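Local coordinates for uncharacterized protein DUF305 (PDB 3BT5) that is of unknown function but belongs to the DUF305 family of the ferritin-like clan and folds as an almost wholly helical bundle, at residues Gln18-Leu30 / Gly73-Ala87. Residues are numbered along the deposited sequence; the frame is centred on the assembly and turned at random. Where two conformers were deposited one is given.
Sequences QHMLQHHAQALDL and GEPISPEHARMMGMA
Q22 and Q26, one turn apart on helix 11-37, each use both the oxygen and the nitrogen of the side-chain amide to bond the backbone of 73-87. Q22 NE2 donates to E74 O (3.0 Å). E74 O lies in the amide plane of Q22, while the donor sits above the carbonyl plane of E74. Q22 OE1 accepts from I76 N on a lone pair (3.2 Å). The two bonds skip P75 and fix the rotation of the amide. I76 runs back alongside Q22 in the opposite direction, and its CD1 reaches Q22 CB.

Q26 grips a single residue. Its OE1 takes A87 N (2.8 Å) and its NE2 gives to A87 O (2.9 Å), both somewhat tilted. With CG anti to the backbone N (chi1 -173°) and the chain extended, the amide of Q26 reaches A87.

Between the two glutamines, H23 NE2 points in its ring plane at M84 O (2.8 Å), an almost straight bond of 171°. M84 follows helix 78-83 directly, and G85 after it, with positive phi, makes the Schellman motif. The M86 side chain crosses that of H23 obliquely, with M86 CG 3.5 Å from H23 CD2. H23 meets the ring of H114 from helix 100-122 as well.

The extended M84 side chain crosses H19 at about a right angle and lays CE over one face of the ring, offset toward the rim, a CH-pi contact 3.8 Å from the centroid. At the N-terminal end of 18-30, one water bridges Q18 O and G73 N, while Q18 NE2 bonds P71 O.

Glutamine amides and a histidine thus bond the connection between helices 41-68 and 89-97 to the first long helix, in an all-helical bundle consistent with the ferritin clan.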
loop_
_atom_site.group_PDB
_atom_site.type_symbol
_atom_site.label_atom_id
_atom_site.label_comp_id
_atom_site.label_asym_id
_atom_site.label_seq_id
_atom_site.Cartn_x
_atom_site.Cartn_y
_atom_site.Cartn_z
ATOM N N GLN A 18 4.176 12.145 1.604
ATOM C CA GLN A 18 4.939 11.532 2.697
ATOM C C GLN A 18 4.180 10.335 3.280
ATOM O O GLN A 18 4.753 9.260 3.525
ATOM C CB GLN A 18 5.198 12.547 3.800
ATOM C CG GLN A 18 6.232 13.595 3.410
ATOM C CD GLN A 18 6.316 14.715 4.453
ATOM O OE1 GLN A 18 5.319 15.036 5.122
ATOM N NE2 GLN A 18 7.487 15.339 4.566
ATOM N N HIS A 19 2.889 10.530 3.540
ATOM C CA HIS A 19 2.104 9.446 4.117
ATOM C C HIS A 19 1.930 8.291 3.167
ATOM O O HIS A 19 2.007 7.112 3.586
ATOM C CB HIS A 19 0.739 9.941 4.520
ATOM C CG HIS A 19 0.739 10.719 5.795
ATOM N ND1 HIS A 19 -0.378 11.400 6.239
ATOM C CD2 HIS A 19 1.696 10.904 6.732
ATOM C CE1 HIS A 19 -0.099 11.980 7.395
ATOM N NE2 HIS A 19 1.152 11.702 7.717
ATOM N N MET A 20 1.693 8.576 1.883
ATOM C CA MET A 20 1.476 7.480 0.939
ATOM C C MET A 20 2.753 6.676 0.726
ATOM O O MET A 20 2.701 5.474 0.485
ATOM C CB MET A 20 0.947 8.008 -0.390
ATOM C CG MET A 20 0.442 6.938 -1.294
ATOM S SD MET A 20 -0.935 5.953 -0.626
ATOM C CE MET A 20 -2.195 7.230 -0.525
ATOM N N LEU A 21 3.913 7.328 0.834
ATOM C CA LEU A 21 5.164 6.599 0.640
ATOM C C LEU A 21 5.295 5.556 1.756
ATOM O O LEU A 21 5.661 4.400 1.500
ATOM C CB LEU A 21 6.336 7.580 0.610
ATOM C CG LEU A 21 7.731 6.971 0.454
ATOM C CD1 LEU A 21 7.841 6.137 -0.797
ATOM C CD2 LEU A 21 8.755 8.113 0.424
ATOM N N GLN A 22 4.992 5.945 2.987
ATOM C CA GLN A 22 5.063 4.992 4.090
ATOM C C GLN A 22 3.966 3.927 3.974
ATOM O O GLN A 22 4.158 2.741 4.312
ATOM C CB GLN A 22 4.888 5.742 5.414
ATOM C CG GLN A 22 6.074 6.582 5.811
ATOM C CD GLN A 22 5.878 7.168 7.198
ATOM O OE1 GLN A 22 5.500 6.464 8.144
ATOM N NE2 GLN A 22 6.085 8.455 7.318
ATOM N N HIS A 23 2.796 4.340 3.524
ATOM C CA HIS A 23 1.674 3.403 3.355
ATOM C C HIS A 23 2.052 2.328 2.319
ATOM O O HIS A 23 1.909 1.114 2.561
ATOM C CB HIS A 23 0.474 4.211 2.885
ATOM C CG HIS A 23 -0.852 3.552 3.123
ATOM N ND1 HIS A 23 -1.407 2.603 2.283
ATOM C CD2 HIS A 23 -1.747 3.737 4.123
ATOM C CE1 HIS A 23 -2.572 2.220 2.766
ATOM N NE2 HIS A 23 -2.804 2.898 3.880
ATOM N N HIS A 24 2.581 2.753 1.167
ATOM C CA HIS A 24 3.012 1.799 0.161
ATOM C C HIS A 24 4.108 0.891 0.695
ATOM O O HIS A 24 4.147 -0.314 0.353
ATOM C CB HIS A 24 3.551 2.545 -1.055
ATOM C CG HIS A 24 2.518 2.879 -2.091
ATOM N ND1 HIS A 24 1.256 3.356 -1.793
ATOM C CD2 HIS A 24 2.594 2.820 -3.445
ATOM C CE1 HIS A 24 0.594 3.557 -2.925
ATOM N NE2 HIS A 24 1.388 3.249 -3.938
ATOM N N ALA A 25 5.038 1.438 1.472
ATOM C CA ALA A 25 6.135 0.615 1.957
ATOM C C ALA A 25 5.623 -0.599 2.717
ATOM O O ALA A 25 6.240 -1.683 2.675
ATOM C CB ALA A 25 7.076 1.410 2.830
ATOM N N GLN A 26 4.502 -0.443 3.427
ATOM C CA GLN A 26 4.012 -1.573 4.207
ATOM C C GLN A 26 3.556 -2.738 3.311
ATOM O O GLN A 26 3.598 -3.904 3.728
ATOM C CB GLN A 26 2.882 -1.198 5.152
ATOM C CG GLN A 26 2.539 -2.381 6.060
ATOM C CD GLN A 26 1.386 -2.095 6.968
ATOM O OE1 GLN A 26 0.257 -1.923 6.516
ATOM N NE2 GLN A 26 1.649 -2.117 8.246
ATOM N N ALA A 27 3.102 -2.432 2.104
ATOM C CA ALA A 27 2.686 -3.502 1.194
ATOM C C ALA A 27 3.843 -4.489 0.991
ATOM O O ALA A 27 3.647 -5.690 0.824
ATOM C CB ALA A 27 2.187 -2.921 -0.160
ATOM N N LEU A 28 5.067 -3.965 0.981
ATOM C CA LEU A 28 6.250 -4.806 0.843
ATOM C C LEU A 28 6.442 -5.731 2.064
ATOM O O LEU A 28 6.811 -6.900 1.900
ATOM C CB LEU A 28 7.481 -3.931 0.596
ATOM C CG LEU A 28 7.789 -3.377 -0.802
ATOM C CD1 LEU A 28 6.611 -3.182 -1.740
ATOM C CD2 LEU A 28 8.681 -2.118 -0.761
ATOM N N ASP A 29 6.161 -5.214 3.264
ATOM C CA ASP A 29 6.260 -5.983 4.513
ATOM C C ASP A 29 5.202 -7.094 4.532
ATOM O O ASP A 29 5.414 -8.146 5.124
ATOM C CB ASP A 29 5.990 -5.092 5.744
ATOM C CG ASP A 29 7.071 -4.064 6.001
ATOM O OD1 ASP A 29 8.209 -4.280 5.568
ATOM O OD2 ASP A 29 6.761 -3.034 6.652
ATOM N N LEU A 30 4.046 -6.828 3.938
ATOM C CA LEU A 30 2.992 -7.827 3.888
ATOM C C LEU A 30 3.319 -8.909 2.849
ATOM O O LEU A 30 3.016 -10.089 3.040
ATOM C CB LEU A 30 1.647 -7.168 3.571
ATOM C CG LEU A 30 1.099 -6.193 4.608
ATOM C CD1 LEU A 30 -0.125 -5.478 4.033
ATOM C CD2 LEU A 30 0.737 -6.934 5.881
ATOM N N GLY A 73 8.200 11.708 5.624
ATOM C CA GLY A 73 7.434 12.055 6.806
ATOM C C GLY A 73 8.039 11.547 8.115
ATOM O O GLY A 73 8.858 10.610 8.138
ATOM N N GLU A 74 7.663 12.188 9.213
ATOM C CA GLU A 74 7.791 11.556 10.522
ATOM C C GLU A 74 6.988 10.253 10.470
ATOM O O GLU A 74 5.998 10.161 9.742
ATOM C CB GLU A 74 7.202 12.476 11.586
ATOM C CG GLU A 74 7.272 13.962 11.199
ATOM C CD GLU A 74 6.121 14.388 10.294
ATOM O OE1 GLU A 74 6.382 14.864 9.167
ATOM O OE2 GLU A 74 4.951 14.243 10.709
ATOM N N PRO A 75 7.408 9.231 11.232
ATOM C CA PRO A 75 6.627 7.994 11.219
ATOM C C PRO A 75 5.145 8.222 11.585
ATOM O O PRO A 75 4.801 9.084 12.414
ATOM C CB PRO A 75 7.329 7.123 12.271
ATOM C CG PRO A 75 8.723 7.678 12.360
ATOM C CD PRO A 75 8.593 9.146 12.109
ATOM N N ILE A 76 4.262 7.469 10.938
ATOM C CA ILE A 76 2.837 7.462 11.312
ATOM C C ILE A 76 2.654 6.727 12.660
ATOM O O ILE A 76 3.321 5.712 12.890
ATOM C CB ILE A 76 2.036 6.793 10.209
ATOM C CG1 ILE A 76 2.223 7.585 8.888
ATOM C CG2 ILE A 76 0.567 6.677 10.635
ATOM C CD1 ILE A 76 1.814 6.783 7.660
ATOM N N SER A 77 1.803 7.266 13.553
ATOM C CA SER A 77 1.456 6.601 14.836
ATOM C C SER A 77 0.638 5.345 14.647
ATOM O O SER A 77 -0.103 5.251 13.675
ATOM C CB SER A 77 0.600 7.522 15.701
ATOM O OG SER A 77 -0.753 7.636 15.254
ATOM N N PRO A 78 0.756 4.375 15.578
ATOM C CA PRO A 78 -0.055 3.153 15.421
ATOM C C PRO A 78 -1.555 3.392 15.214
ATOM O O PRO A 78 -2.150 2.766 14.334
ATOM C CB PRO A 78 0.236 2.365 16.718
ATOM C CG PRO A 78 1.648 2.766 17.038
ATOM C CD PRO A 78 1.660 4.277 16.739
ATOM N N GLU A 79 -2.171 4.295 15.997
ATOM C CA GLU A 79 -3.610 4.502 15.840
ATOM C C GLU A 79 -3.938 5.087 14.466
ATOM O O GLU A 79 -4.910 4.702 13.796
ATOM C CB GLU A 79 -4.130 5.469 16.899
ATOM C CG GLU A 79 -5.638 5.725 16.835
ATOM C CD GLU A 79 -6.097 6.963 17.622
ATOM O OE1 GLU A 79 -5.254 7.833 17.953
ATOM O OE2 GLU A 79 -7.316 7.071 17.897
ATOM N N HIS A 80 -3.135 6.045 14.035
ATOM C CA HIS A 80 -3.397 6.655 12.757
ATOM C C HIS A 80 -3.080 5.720 11.608
ATOM O O HIS A 80 -3.812 5.711 10.621
ATOM C CB HIS A 80 -2.697 7.988 12.690
ATOM C CG HIS A 80 -3.352 9.015 13.574
ATOM N ND1 HIS A 80 -2.652 9.997 14.241
ATOM C CD2 HIS A 80 -4.651 9.165 13.941
ATOM C CE1 HIS A 80 -3.492 10.736 14.947
ATOM N NE2 HIS A 80 -4.716 10.260 14.779
ATOM N N ALA A 81 -2.040 4.898 11.746
ATOM C CA ALA A 81 -1.774 3.845 10.759
ATOM C C ALA A 81 -2.983 2.919 10.627
ATOM O O ALA A 81 -3.414 2.568 9.500
ATOM C CB ALA A 81 -0.515 3.060 11.151
ATOM N N ARG A 82 -3.563 2.539 11.754
ATOM C CA ARG A 82 -4.747 1.676 11.709
ATOM C C ARG A 82 -5.889 2.352 10.950
ATOM O O ARG A 82 -6.577 1.711 10.143
ATOM C CB ARG A 82 -5.208 1.308 13.114
ATOM C CG ARG A 82 -6.453 0.423 13.137
ATOM C CD ARG A 82 -6.595 -0.290 14.470
ATOM N NE ARG A 82 -7.997 -0.470 14.836
ATOM C CZ ARG A 82 -8.791 -1.426 14.364
ATOM N NH1 ARG A 82 -8.334 -2.320 13.496
ATOM N NH2 ARG A 82 -10.055 -1.481 14.766
ATOM N N MET A 83 -6.108 3.641 11.187
ATOM C CA MET A 83 -7.156 4.346 10.441
ATOM C C MET A 83 -6.890 4.397 8.951
ATOM O O MET A 83 -7.821 4.376 8.144
ATOM C CB MET A 83 -7.306 5.756 10.963
ATOM C CG MET A 83 -7.872 5.733 12.315
ATOM S SD MET A 83 -8.150 7.350 12.918
ATOM C CE MET A 83 -8.852 6.937 14.512
ATOM N N MET A 84 -5.619 4.502 8.591
ATOM C CA MET A 84 -5.218 4.455 7.210
ATOM C C MET A 84 -5.367 3.069 6.593
ATOM O O MET A 84 -5.098 2.920 5.405
ATOM C CB MET A 84 -3.777 4.937 7.043
ATOM C CG MET A 84 -3.536 6.398 7.431
ATOM S SD MET A 84 -1.765 6.675 7.342
ATOM C CE MET A 84 -1.614 8.394 7.787
ATOM N N GLY A 85 -5.835 2.084 7.355
ATOM C CA GLY A 85 -5.966 0.721 6.832
ATOM C C GLY A 85 -4.681 -0.078 6.870
ATOM O O GLY A 85 -4.676 -1.223 6.380
ATOM N N MET A 86 -3.603 0.506 7.422
ATOM C CA MET A 86 -2.357 -0.251 7.576
ATOM C C MET A 86 -2.512 -1.380 8.595
ATOM O O MET A 86 -3.325 -1.289 9.509
ATOM C CB MET A 86 -1.211 0.662 7.952
ATOM C CG MET A 86 -0.957 1.688 6.853
ATOM S SD MET A 86 0.279 2.927 7.235
ATOM C CE MET A 86 1.727 1.914 7.169
ATOM N N ALA A 87 -1.761 -2.464 8.408
ATOM C CA ALA A 87 -1.780 -3.577 9.338
ATOM C C ALA A 87 -1.033 -3.212 10.613
ATOM O O ALA A 87 -0.026 -2.487 10.565
ATOM C CB ALA A 87 -1.121 -4.794 8.676
HETATM O O HOH W 1 7.454 9.371 4.071
HETATM O O HOH W 2 3.899 13.809 7.122
#